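Local coordinates for E1 (Kluyveromyces marxianus, PDB 3VX6), which activates the ubiquitin-like proteins ATG12 and ATG8 as an E1-like enzyme, so that they can be conjugated in autophagy and cytoplasm-to-vacuole transport, at residues A[9-14]-A[150-155]; A[46-51]-A[75-80]; A[142-147]-A[211-216]; A[174-179]-A[199-204]. All coordinates share one frame; numbering follows the deposited sequence.

In the fold
All four contacts lie in the N-terminal region of this ATG7-family enzyme. Contact 2 pairs strands 40-47 and 78-86 in one mixed sheet, contact 4 strands 177-181 and 198-202 in another; the centres of contacts 2 and 4 are about 12 Å apart. Contact 3 ties strand 135-144 of the first sheet to helix 215-225; contact 1, its centre about 8 Å away, brings the start of the N-terminal segment against the beginning of strand 151-159, outermost in the second. Along the chain contact 2 falls within contact 1 and contact 4 within contact 3; contacts 1 and 3 interleave. Contact 3, and touches of Asn-76 with Asn-174 and Leu-48 with Phe-204 between contacts 2 and 4, join the sheets.

Contact 1: A[9-14]-A[150-155]; sequences LKFAPS and ATYQII
Leu-9 makes the one hydrogen bond of this contact, its backbone N reaching Tyr-152 O at 2.6 Å. The carbonyl points almost straight at the donor, with a C=O...N angle of 163°, while the N-H itself is bent. The rest is apolar. Because CG of Leu-9 stands anti to its own N (chi1 169°), the branched end extends toward the strand and meets Ile-154 with both methyls: CD1 lies 3.2 Å from Ile-154 CD1, and CD2 sits 3.7 Å from Ile-154 CG1. CD2 also reaches back to Tyr-152 CB, at 4.1 Å. Strand 151-159 is an outermost strand of its mixed sheet; through Thr-151, Gln-153 and Ile-155 its backbone pairs with strand 243-250, while the irregular segment 9-14 passes by the beginning of the strand and takes up only the Tyr-152 carbonyl. An alanine in place of Leu-9 would keep the backbone bond but would probably leave the end of Ile-154 without its apolar partner and open a gap beside Tyr-152 CB. The aromatic part is an offset T-shaped pair. Phe-11 turns its edge toward the face of Tyr-152, with the planes at 88° and the centroids 5.7 Å apart, and its leading atom CZ comes to 3.7 Å from Tyr-152 CD2. Helix 215-225 packs against both rings through Lys-216, and Leu-219 and Thr-220 add to its cover of Tyr-152.

Contact 2: A[46-51]-A[75-80]; sequences TQLDLN and HNIILK
Thr-46 and Leu-79 exchange both backbone bonds: Thr-46 N gives to Leu-79 O at 3.2 Å, and Leu-79 N returns to Thr-46 O at 2.9 Å. Two residues on, Leu-48 N donates to Ile-77 O at 2.6 Å. These bonds join strands 40-47 and 78-86 as antiparallel neighbours, with Thr-46 and Leu-79 a hydrogen-bonded pair and Gln-47 and Ile-78 a non-hydrogen-bonded one. Other carbonyls are met from outside the pair, Asn-76 O by Asn-174 ND2 and Leu-50 O by Ser-238 OG. Thr-46 OG1 bonds to Ser-61 O, and Asp-49 OD2 closes an Asx turn by accepting from Asn-51 N from above the carboxylate plane, while also accepting from Gln-52 N. On the Gln-47 side, the extended chain brings its amide beside that of Asn-76, planes 35° apart; OE1 of Gln-47 is 3.1 Å from Asn-76 ND2, but the angle is too poor for a hydrogen bond. Ile-78 CD1 tucks against Gln-47 CA and CB. On the Thr-46 side, Leu-48 CD1 rests 3.6 Å from Leu-79 CB, and further along Leu-50 CD1 meets Ile-77 CD1 at 3.4 Å, the two side chains crossing at about a right angle.

Contact 3: A[142-147]-A[211-216]; sequences MPSFQS and PSAVTK
Ser-144 and Lys-216 meet where the end of strand 135-144 comes up against the type I turn from Ser-212 to Thr-215 that leads into helix 215-225. The close part gathers round Ser-144 and the root and shaft of Lys-216. With chi1 at 164°, OG of Ser-144 stands anti to the backbone N and gives its hydrogen to Ala-213 O at 2.7 Å, approaching from 51° above the carbonyl plane. Ala-213 CB lies against the same hydroxyl at 3.6 Å, and Lys-216 CD touches it at 3.4 Å, while Lys-216 CB sits 3.1 Å from Phe-145 O. The turn is held from within as well: Ser-212 O accepts from both N and OG1 of Thr-215. Asn-217 bonds to Pro-143 O and Phe-145 N, holding the strand end from the next residue of the helix. Packing is looser towards Met-142, whose CG comes no nearer to Val-214 CG2 than 4.4 Å. Only Ala-213 and Lys-216 among the touching residues are partly exposed, so their edge is the one nearer solvent. NE2 of Gln-146 bonds to Ala-150 O, which is consistent with OE1 being turned toward the lysine. There the aliphatic carbons do the touching: Gln-146 OE1 is 3.0 Å from Lys-216 CE, whereas Lys-216 NZ stays 3.5 Å away.

Contact 4: A[174-179]-A[199-204]; sequences NVIIAC and VVFKDF
Ala-178 and Val-200 form the hydrogen-bonded pair at the middle of these antiparallel strands, whose axes come to 4.1 Å. Ala-178 N gives to Val-200 O, and Val-200 N returns to Ala-178 O; both bonds are 2.6 Å. Ile-177 with Phe-201 and Cys-179 with Val-199 are the non-hydrogen-bonded pairs, and Lys-202 N also donates to Ile-176 O. Strand 198-202 is an inner strand of the mixed sheet, with strand 231-236 on its other side. The apolar contacts divide by face. Ile-177, Cys-179, Val-199 and Phe-201 share one face: Ile-177 CG1 reaches CD2 of the Phe-201 ring, Ile-177 CG2 meets Val-199 CG1, and Ile-218 of helix 215-225 packs over this side. The end of Ile-176 also reaches this ring, its CD1 lying in the ring plane at the edge, 3.3 Å from Phe-201 CE2. Beyond the strand, Ile-176 CG1 touches Phe-204 CE1. On the other face Ala-178 CB meets Val-200 CG2, next to Phe-170. The polar side chain is Lys-202: bent at chi2 (146°), it runs back to place NZ 2.7 Å from Val-175 O, and Phe-170 adds a second carbonyl and a cation-pi contact. A methionine in its place would probably leave the Val-175 carbonyl without its donor. A buried ammonium is thus met by two carbonyls and a ring, which probably offset part of its desolvation cost.

Contact 1: A[9-14]-A[150-155]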
loop_
_atom_site.group_PDB
_atom_site.type_symbol
_atom_site.label_atom_id
_atom_site.label_comp_id
_atom_site.label_asym_id
_atom_site.label_seq_id
_atom_site.Cartn_x
_atom_site.Cartn_y
_atom_site.Cartn_z
ATOM N N LEU A 9 13.417 11.529 -6.570
ATOM C CA LEU A 9 12.147 11.518 -5.854
ATOM C C LEU A 9 12.213 10.435 -4.792
ATOM O O LEU A 9 12.482 9.278 -5.099
ATOM C CB LEU A 9 10.992 11.219 -6.814
ATOM C CG LEU A 9 9.638 10.921 -6.170
ATOM C CD1 LEU A 9 9.186 12.124 -5.366
ATOM C CD2 LEU A 9 8.629 10.568 -7.241
ATOM N N LYS A 10 11.973 10.815 -3.542
ATOM C CA LYS A 10 12.010 9.867 -2.435
ATOM C C LYS A 10 10.599 9.477 -2.027
ATOM O O LYS A 10 9.647 10.223 -2.241
ATOM C CB LYS A 10 12.759 10.469 -1.239
ATOM C CG LYS A 10 14.128 11.015 -1.603
ATOM C CD LYS A 10 14.946 9.983 -2.372
ATOM C CE LYS A 10 16.163 10.613 -3.040
ATOM N NZ LYS A 10 16.896 9.639 -3.913
ATOM N N PHE A 11 10.471 8.304 -1.430
ATOM C CA PHE A 11 9.167 7.835 -1.021
ATOM C C PHE A 11 9.158 7.489 0.456
ATOM O O PHE A 11 10.070 6.839 0.956
ATOM C CB PHE A 11 8.803 6.620 -1.856
ATOM C CG PHE A 11 8.961 6.839 -3.332
ATOM C CD1 PHE A 11 7.886 7.259 -4.111
ATOM C CD2 PHE A 11 10.190 6.641 -3.942
ATOM C CE1 PHE A 11 8.036 7.476 -5.481
ATOM C CE2 PHE A 11 10.348 6.856 -5.301
ATOM C CZ PHE A 11 9.271 7.274 -6.074
ATOM N N ALA A 12 8.128 7.937 1.160
ATOM C CA ALA A 12 8.018 7.649 2.582
ATOM C C ALA A 12 7.526 6.225 2.745
ATOM O O ALA A 12 6.858 5.688 1.863
ATOM C CB ALA A 12 7.029 8.605 3.239
ATOM N N PRO A 13 7.875 5.581 3.863
ATOM C CA PRO A 13 7.380 4.216 4.020
ATOM C C PRO A 13 5.885 4.396 3.819
ATOM O O PRO A 13 5.306 5.333 4.364
ATOM C CB PRO A 13 7.755 3.878 5.462
ATOM C CG PRO A 13 7.767 5.231 6.142
ATOM C CD PRO A 13 8.469 6.078 5.116
ATOM N N SER A 14 5.272 3.530 3.020
ATOM C CA SER A 14 3.848 3.644 2.706
ATOM C C SER A 14 2.840 3.565 3.860
ATOM O O SER A 14 1.659 3.857 3.665
ATOM C CB SER A 14 3.474 2.600 1.646
ATOM O OG SER A 14 4.134 2.835 0.411
ATOM N N ALA A 150 15.696 1.319 -11.413
ATOM C CA ALA A 150 14.839 2.444 -11.728
ATOM C C ALA A 150 14.915 3.483 -10.629
ATOM O O ALA A 150 15.143 3.176 -9.462
ATOM C CB ALA A 150 13.389 1.984 -11.928
ATOM N N THR A 151 14.744 4.727 -11.036
ATOM C CA THR A 151 14.772 5.855 -10.139
ATOM C C THR A 151 13.718 6.800 -10.702
ATOM O O THR A 151 13.260 6.620 -11.839
ATOM C CB THR A 151 16.169 6.499 -10.129
ATOM O OG1 THR A 151 16.890 6.090 -11.301
ATOM C CG2 THR A 151 16.945 6.052 -8.899
ATOM N N TYR A 152 13.309 7.789 -9.914
ATOM C CA TYR A 152 12.281 8.711 -10.370
ATOM C C TYR A 152 12.574 10.127 -9.956
ATOM O O TYR A 152 12.970 10.370 -8.819
ATOM C CB TYR A 152 10.926 8.339 -9.779
ATOM C CG TYR A 152 10.584 6.890 -9.897
ATOM C CD1 TYR A 152 9.765 6.439 -10.920
ATOM C CD2 TYR A 152 11.098 5.951 -8.995
ATOM C CE1 TYR A 152 9.457 5.093 -11.049
ATOM C CE2 TYR A 152 10.797 4.596 -9.122
ATOM C CZ TYR A 152 9.977 4.180 -10.155
ATOM O OH TYR A 152 9.672 2.854 -10.323
ATOM N N GLN A 153 12.362 11.052 -10.888
ATOM C CA GLN A 153 12.533 12.475 -10.647
ATOM C C GLN A 153 11.169 13.092 -10.864
ATOM O O GLN A 153 10.440 12.700 -11.774
ATOM C CB GLN A 153 13.482 13.118 -11.656
ATOM C CG GLN A 153 14.946 13.158 -11.270
ATOM C CD GLN A 153 15.776 12.235 -12.132
ATOM O OE1 GLN A 153 16.087 11.113 -11.733
ATOM N NE2 GLN A 153 16.121 12.691 -13.334
ATOM N N ILE A 154 10.809 14.042 -10.018
ATOM C CA ILE A 154 9.552 14.729 -10.202
ATOM C C ILE A 154 9.955 15.863 -11.120
ATOM O O ILE A 154 10.717 16.743 -10.728
ATOM C CB ILE A 154 8.990 15.308 -8.880
ATOM C CG1 ILE A 154 8.398 14.181 -8.026
ATOM C CG2 ILE A 154 7.922 16.364 -9.174
ATOM C CD1 ILE A 154 7.746 14.664 -6.732
ATOM N N ILE A 155 9.485 15.817 -12.360
ATOM C CA ILE A 155 9.793 16.866 -13.314
ATOM C C ILE A 155 9.045 18.126 -12.925
ATOM O O ILE A 155 9.552 19.226 -13.083
ATOM C CB ILE A 155 9.383 16.467 -14.730
ATOM C CG1 ILE A 155 10.307 15.359 -15.223
ATOM C CG2 ILE A 155 9.428 17.675 -15.652
ATOM C CD1 ILE A 155 11.790 15.671 -15.048
#

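Contact 2: A[46-51]-A[75-80]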
loop_
_atom_site.group_PDB
_atom_site.type_symbol
_atom_site.label_atom_id
_atom_site.label_comp_id
_atom_site.label_asym_id
_atom_site.label_seq_id
_atom_site.Cartn_x
_atom_site.Cartn_y
_atom_site.Cartn_z
ATOM N N THR A 46 -8.888 -2.682 6.596
ATOM C CA THR A 46 -8.725 -1.610 7.531
ATOM C C THR A 46 -9.299 -0.410 6.835
ATOM O O THR A 46 -9.000 -0.152 5.667
ATOM C CB THR A 46 -7.246 -1.420 7.889
ATOM O OG1 THR A 46 -7.125 -0.427 8.914
ATOM C CG2 THR A 46 -6.448 -1.012 6.663
ATOM N N GLN A 47 -10.193 0.283 7.523
ATOM C CA GLN A 47 -10.799 1.467 6.945
ATOM C C GLN A 47 -9.698 2.492 6.950
ATOM O O GLN A 47 -9.173 2.854 8.002
ATOM C CB GLN A 47 -11.968 1.949 7.788
ATOM C CG GLN A 47 -12.508 3.281 7.360
ATOM C CD GLN A 47 -13.719 3.665 8.161
ATOM O OE1 GLN A 47 -13.842 4.802 8.607
ATOM N NE2 GLN A 47 -14.633 2.715 8.347
ATOM N N LEU A 48 -9.324 2.937 5.765
ATOM C CA LEU A 48 -8.259 3.897 5.654
ATOM C C LEU A 48 -8.716 5.245 6.169
ATOM O O LEU A 48 -9.658 5.850 5.647
ATOM C CB LEU A 48 -7.787 3.989 4.201
ATOM C CG LEU A 48 -6.341 3.540 3.939
ATOM C CD1 LEU A 48 -6.006 2.310 4.760
ATOM C CD2 LEU A 48 -6.155 3.266 2.451
ATOM N N ASP A 49 -8.065 5.693 7.231
ATOM C CA ASP A 49 -8.375 6.982 7.796
ATOM C C ASP A 49 -7.440 7.894 7.047
ATOM O O ASP A 49 -6.276 8.033 7.422
ATOM C CB ASP A 49 -8.051 7.032 9.289
ATOM C CG ASP A 49 -8.351 8.385 9.900
ATOM O OD1 ASP A 49 -8.050 8.571 11.098
ATOM O OD2 ASP A 49 -8.889 9.262 9.183
ATOM N N LEU A 50 -7.944 8.476 5.964
ATOM C CA LEU A 50 -7.147 9.375 5.149
ATOM C C LEU A 50 -7.155 10.766 5.753
ATOM O O LEU A 50 -6.554 11.687 5.202
ATOM C CB LEU A 50 -7.685 9.415 3.715
ATOM C CG LEU A 50 -7.538 8.109 2.923
ATOM C CD1 LEU A 50 -8.066 8.295 1.512
ATOM C CD2 LEU A 50 -6.071 7.688 2.899
ATOM N N ASN A 51 -7.833 10.907 6.892
ATOM C CA ASN A 51 -7.922 12.183 7.602
ATOM C C ASN A 51 -6.821 12.320 8.634
ATOM O O ASN A 51 -5.938 13.178 8.536
ATOM C CB ASN A 51 -9.263 12.304 8.322
ATOM C CG ASN A 51 -10.373 12.735 7.405
ATOM O OD1 ASN A 51 -10.323 13.818 6.818
ATOM N ND2 ASN A 51 -11.390 11.891 7.274
ATOM N N HIS A 75 -19.099 4.460 1.112
ATOM C CA HIS A 75 -18.956 5.159 2.388
ATOM C C HIS A 75 -17.496 5.598 2.534
ATOM O O HIS A 75 -17.084 6.614 1.965
ATOM C CB HIS A 75 -19.351 4.228 3.551
ATOM C CG HIS A 75 -20.047 4.923 4.687
ATOM N ND1 HIS A 75 -19.563 6.077 5.271
ATOM C CD2 HIS A 75 -21.178 4.608 5.362
ATOM C CE1 HIS A 75 -20.367 6.442 6.256
ATOM N NE2 HIS A 75 -21.355 5.567 6.332
ATOM N N ASN A 76 -16.722 4.828 3.298
ATOM C CA ASN A 76 -15.307 5.122 3.504
ATOM C C ASN A 76 -14.408 4.233 2.650
ATOM O O ASN A 76 -14.873 3.306 1.984
ATOM C CB ASN A 76 -14.935 4.965 4.981
ATOM C CG ASN A 76 -15.247 6.205 5.790
ATOM O OD1 ASN A 76 -16.404 6.586 5.935
ATOM N ND2 ASN A 76 -14.209 6.846 6.314
ATOM N N ILE A 77 -13.114 4.522 2.667
ATOM C CA ILE A 77 -12.161 3.753 1.887
ATOM C C ILE A 77 -11.615 2.586 2.701
ATOM O O ILE A 77 -10.998 2.764 3.754
ATOM C CB ILE A 77 -11.005 4.655 1.400
ATOM C CG1 ILE A 77 -11.536 5.613 0.322
ATOM C CG2 ILE A 77 -9.843 3.802 0.891
ATOM C CD1 ILE A 77 -10.527 6.619 -0.166
ATOM N N ILE A 78 -11.856 1.382 2.206
ATOM C CA ILE A 78 -11.401 0.191 2.893
ATOM C C ILE A 78 -10.247 -0.436 2.136
ATOM O O ILE A 78 -10.392 -0.813 0.976
ATOM C CB ILE A 78 -12.537 -0.833 3.009
ATOM C CG1 ILE A 78 -13.753 -0.187 3.687
ATOM C CG2 ILE A 78 -12.044 -2.059 3.748
ATOM C CD1 ILE A 78 -13.460 0.466 5.030
ATOM N N LEU A 79 -9.098 -0.545 2.795
ATOM C CA LEU A 79 -7.926 -1.137 2.157
ATOM C C LEU A 79 -7.854 -2.627 2.425
ATOM O O LEU A 79 -7.918 -3.059 3.576
ATOM C CB LEU A 79 -6.636 -0.487 2.655
ATOM C CG LEU A 79 -5.435 -1.024 1.880
ATOM C CD1 LEU A 79 -5.634 -0.698 0.397
ATOM C CD2 LEU A 79 -4.147 -0.427 2.402
ATOM N N LYS A 80 -7.720 -3.416 1.367
ATOM C CA LYS A 80 -7.632 -4.851 1.545
ATOM C C LYS A 80 -6.180 -5.270 1.634
ATOM O O LYS A 80 -5.376 -4.959 0.765
ATOM C CB LYS A 80 -8.319 -5.594 0.396
ATOM C CG LYS A 80 -8.434 -7.100 0.623
ATOM C CD LYS A 80 -9.492 -7.709 -0.285
ATOM C CE LYS A 80 -9.636 -9.210 -0.062
ATOM N NZ LYS A 80 -10.784 -9.792 -0.829
#

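Contact 3: A[142-147]-A[211-216]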
loop_
_atom_site.group_PDB
_atom_site.type_symbol
_atom_site.label_atom_id
_atom_site.label_comp_id
_atom_site.label_asym_id
_atom_site.label_seq_id
_atom_site.Cartn_x
_atom_site.Cartn_y
_atom_site.Cartn_z
ATOM N N MET A 142 3.979 -3.256 2.640
ATOM C CA MET A 142 3.044 -2.753 1.650
ATOM C C MET A 142 3.967 -2.721 0.439
ATOM O O MET A 142 4.754 -1.794 0.282
ATOM C CB MET A 142 2.571 -1.353 2.023
ATOM C CG MET A 142 1.497 -0.826 1.105
ATOM S SD MET A 142 0.959 0.766 1.647
ATOM C CE MET A 142 -0.479 0.375 2.637
ATOM N N PRO A 143 3.900 -3.756 -0.414
ATOM C CA PRO A 143 4.751 -3.836 -1.593
ATOM C C PRO A 143 4.842 -2.587 -2.424
ATOM O O PRO A 143 3.843 -1.989 -2.823
ATOM C CB PRO A 143 4.170 -5.017 -2.357
ATOM C CG PRO A 143 3.684 -5.871 -1.284
ATOM C CD PRO A 143 2.948 -4.869 -0.428
ATOM N N SER A 144 6.090 -2.211 -2.648
ATOM C CA SER A 144 6.474 -1.054 -3.426
ATOM C C SER A 144 7.439 -1.613 -4.468
ATOM O O SER A 144 8.592 -1.917 -4.170
ATOM C CB SER A 144 7.178 -0.039 -2.526
ATOM O OG SER A 144 7.875 0.912 -3.308
ATOM N N PHE A 145 6.956 -1.772 -5.691
ATOM C CA PHE A 145 7.790 -2.313 -6.746
ATOM C C PHE A 145 8.180 -1.269 -7.766
ATOM O O PHE A 145 7.576 -0.200 -7.855
ATOM C CB PHE A 145 7.067 -3.443 -7.454
ATOM C CG PHE A 145 5.687 -3.080 -7.892
ATOM C CD1 PHE A 145 4.609 -3.208 -7.018
ATOM C CD2 PHE A 145 5.458 -2.606 -9.182
ATOM C CE1 PHE A 145 3.325 -2.872 -7.429
ATOM C CE2 PHE A 145 4.185 -2.269 -9.598
ATOM C CZ PHE A 145 3.114 -2.401 -8.726
ATOM N N GLN A 146 9.195 -1.615 -8.546
ATOM C CA GLN A 146 9.730 -0.754 -9.585
ATOM C C GLN A 146 10.709 -1.563 -10.421
ATOM O O GLN A 146 11.116 -2.657 -10.037
ATOM C CB GLN A 146 10.479 0.406 -8.956
ATOM C CG GLN A 146 11.668 -0.039 -8.140
ATOM C CD GLN A 146 12.601 1.097 -7.840
ATOM O OE1 GLN A 146 12.286 1.984 -7.048
ATOM N NE2 GLN A 146 13.758 1.089 -8.483
ATOM N N SER A 147 11.092 -1.024 -11.571
ATOM C CA SER A 147 12.057 -1.698 -12.421
ATOM C C SER A 147 13.405 -1.652 -11.697
ATOM O O SER A 147 13.739 -0.659 -11.047
ATOM C CB SER A 147 12.158 -0.980 -13.768
ATOM O OG SER A 147 13.227 -1.497 -14.543
ATOM N N PRO A 211 5.662 11.307 -1.625
ATOM C CA PRO A 211 4.533 10.400 -1.721
ATOM C C PRO A 211 4.958 9.072 -1.117
ATOM O O PRO A 211 6.153 8.792 -0.988
ATOM C CB PRO A 211 4.301 10.319 -3.226
ATOM C CG PRO A 211 5.686 10.332 -3.747
ATOM C CD PRO A 211 6.354 11.420 -2.921
ATOM N N SER A 212 3.982 8.261 -0.737
ATOM C CA SER A 212 4.293 6.972 -0.160
ATOM C C SER A 212 5.036 6.124 -1.193
ATOM O O SER A 212 4.831 6.279 -2.399
ATOM C CB SER A 212 3.001 6.291 0.292
ATOM O OG SER A 212 1.954 6.543 -0.629
ATOM N N ALA A 213 5.915 5.249 -0.713
ATOM C CA ALA A 213 6.687 4.375 -1.583
ATOM C C ALA A 213 5.774 3.612 -2.541
ATOM O O ALA A 213 6.224 3.033 -3.528
ATOM C CB ALA A 213 7.505 3.389 -0.730
ATOM N N VAL A 214 4.484 3.620 -2.250
ATOM C CA VAL A 214 3.510 2.904 -3.072
ATOM C C VAL A 214 3.268 3.580 -4.430
ATOM O O VAL A 214 2.694 2.996 -5.344
ATOM C CB VAL A 214 2.187 2.743 -2.296
ATOM C CG1 VAL A 214 1.278 3.934 -2.551
ATOM C CG2 VAL A 214 1.549 1.426 -2.644
ATOM N N THR A 215 3.726 4.820 -4.550
ATOM C CA THR A 215 3.611 5.568 -5.798
ATOM C C THR A 215 4.379 4.888 -6.945
ATOM O O THR A 215 4.051 5.057 -8.132
ATOM C CB THR A 215 4.184 6.991 -5.647
ATOM O OG1 THR A 215 3.592 7.644 -4.518
ATOM C CG2 THR A 215 3.903 7.816 -6.901
ATOM N N LYS A 216 5.415 4.138 -6.583
ATOM C CA LYS A 216 6.227 3.443 -7.559
ATOM C C LYS A 216 5.394 2.469 -8.331
ATOM O O LYS A 216 5.623 2.243 -9.513
ATOM C CB LYS A 216 7.339 2.695 -6.856
ATOM C CG LYS A 216 8.456 3.580 -6.305
ATOM C CD LYS A 216 9.533 2.729 -5.612
ATOM C CE LYS A 216 10.646 3.604 -5.077
ATOM N NZ LYS A 216 11.144 2.902 -3.846
#

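Contact 4: A[174-179]-A[199-204]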
loop_
_atom_site.group_PDB
_atom_site.type_symbol
_atom_site.label_atom_id
_atom_site.label_comp_id
_atom_site.label_asym_id
_atom_site.label_seq_id
_atom_site.Cartn_x
_atom_site.Cartn_y
_atom_site.Cartn_z
ATOM N N ASN A 174 -15.008 6.587 -3.565
ATOM C CA ASN A 174 -14.497 5.615 -2.625
ATOM C C ASN A 174 -13.122 5.072 -3.056
ATOM O O ASN A 174 -12.553 4.215 -2.380
ATOM C CB ASN A 174 -15.507 4.465 -2.506
ATOM C CG ASN A 174 -15.456 3.776 -1.158
ATOM O OD1 ASN A 174 -15.936 2.652 -1.006
ATOM N ND2 ASN A 174 -14.883 4.450 -0.165
ATOM N N VAL A 175 -12.582 5.568 -4.166
ATOM C CA VAL A 175 -11.285 5.085 -4.641
ATOM C C VAL A 175 -10.147 5.927 -4.127
ATOM O O VAL A 175 -10.325 7.111 -3.846
ATOM C CB VAL A 175 -11.202 5.056 -6.176
ATOM C CG1 VAL A 175 -12.256 4.114 -6.724
ATOM C CG2 VAL A 175 -11.383 6.449 -6.730
ATOM N N ILE A 176 -8.974 5.309 -4.001
ATOM C CA ILE A 176 -7.796 6.012 -3.514
ATOM C C ILE A 176 -6.893 6.397 -4.690
ATOM O O ILE A 176 -6.005 7.241 -4.568
ATOM C CB ILE A 176 -7.067 5.166 -2.393
ATOM C CG1 ILE A 176 -5.560 5.371 -2.432
ATOM C CG2 ILE A 176 -7.395 3.700 -2.537
ATOM C CD1 ILE A 176 -4.872 4.396 -3.314
ATOM N N ILE A 177 -7.155 5.791 -5.840
ATOM C CA ILE A 177 -6.422 6.082 -7.065
ATOM C C ILE A 177 -7.416 6.167 -8.231
ATOM O O ILE A 177 -8.302 5.321 -8.381
ATOM C CB ILE A 177 -5.386 4.995 -7.417
ATOM C CG1 ILE A 177 -4.253 4.967 -6.397
ATOM C CG2 ILE A 177 -4.787 5.290 -8.794
ATOM C CD1 ILE A 177 -3.200 3.911 -6.705
ATOM N N ALA A 178 -7.281 7.203 -9.041
ATOM C CA ALA A 178 -8.150 7.382 -10.192
ATOM C C ALA A 178 -7.330 8.100 -11.254
ATOM O O ALA A 178 -6.130 8.325 -11.078
ATOM C CB ALA A 178 -9.380 8.212 -9.811
ATOM N N CYS A 179 -7.957 8.435 -12.366
ATOM C CA CYS A 179 -7.246 9.154 -13.397
ATOM C C CYS A 179 -8.178 10.223 -13.914
ATOM O O CYS A 179 -9.342 10.289 -13.521
ATOM C CB CYS A 179 -6.796 8.219 -14.526
ATOM S SG CYS A 179 -8.090 7.586 -15.610
ATOM N N VAL A 199 -3.106 10.718 -13.262
ATOM C CA VAL A 199 -3.591 9.797 -12.255
ATOM C C VAL A 199 -3.712 10.536 -10.936
ATOM O O VAL A 199 -2.800 11.252 -10.542
ATOM C CB VAL A 199 -2.605 8.635 -12.079
ATOM C CG1 VAL A 199 -2.945 7.827 -10.816
ATOM C CG2 VAL A 199 -2.641 7.762 -13.320
ATOM N N VAL A 200 -4.841 10.371 -10.259
ATOM C CA VAL A 200 -5.055 11.022 -8.972
ATOM C C VAL A 200 -4.950 9.953 -7.890
ATOM O O VAL A 200 -5.572 8.894 -7.972
ATOM C CB VAL A 200 -6.422 11.752 -8.929
ATOM C CG1 VAL A 200 -6.433 12.842 -9.968
ATOM C CG2 VAL A 200 -7.551 10.793 -9.208
ATOM N N PHE A 201 -4.140 10.239 -6.880
ATOM C CA PHE A 201 -3.879 9.296 -5.808
ATOM C C PHE A 201 -4.072 9.904 -4.419
ATOM O O PHE A 201 -3.530 10.967 -4.114
ATOM C CB PHE A 201 -2.439 8.787 -5.984
ATOM C CG PHE A 201 -1.912 7.962 -4.842
ATOM C CD1 PHE A 201 -0.609 8.159 -4.385
ATOM C CD2 PHE A 201 -2.678 6.971 -4.251
ATOM C CE1 PHE A 201 -0.087 7.387 -3.370
ATOM C CE2 PHE A 201 -2.159 6.191 -3.229
ATOM C CZ PHE A 201 -0.869 6.397 -2.789
ATOM N N LYS A 202 -4.877 9.244 -3.591
ATOM C CA LYS A 202 -5.074 9.701 -2.225
ATOM C C LYS A 202 -3.849 9.126 -1.532
ATOM O O LYS A 202 -3.831 7.987 -1.066
ATOM C CB LYS A 202 -6.375 9.148 -1.651
ATOM C CG LYS A 202 -7.577 9.979 -2.084
ATOM C CD LYS A 202 -8.852 9.162 -2.298
ATOM C CE LYS A 202 -9.992 10.085 -2.700
ATOM N NZ LYS A 202 -11.289 9.383 -2.858
ATOM N N ASP A 203 -2.804 9.940 -1.523
ATOM C CA ASP A 203 -1.512 9.596 -0.958
ATOM C C ASP A 203 -1.525 9.022 0.461
ATOM O O ASP A 203 -2.304 9.444 1.320
ATOM C CB ASP A 203 -0.632 10.834 -1.016
ATOM C CG ASP A 203 0.833 10.505 -1.056
ATOM O OD1 ASP A 203 1.629 11.461 -1.120
ATOM O OD2 ASP A 203 1.196 9.309 -1.024
ATOM N N PHE A 204 -0.651 8.048 0.695
ATOM C CA PHE A 204 -0.525 7.424 2.004
ATOM C C PHE A 204 0.531 8.147 2.787
ATOM O O PHE A 204 0.993 7.682 3.817
ATOM C CB PHE A 204 -0.139 5.959 1.873
ATOM C CG PHE A 204 -1.227 5.106 1.329
ATOM C CD1 PHE A 204 -2.498 5.627 1.129
ATOM C CD2 PHE A 204 -0.990 3.781 1.023
ATOM C CE1 PHE A 204 -3.515 4.840 0.630
ATOM C CE2 PHE A 204 -1.995 2.981 0.527
ATOM C CZ PHE A 204 -3.266 3.510 0.326
#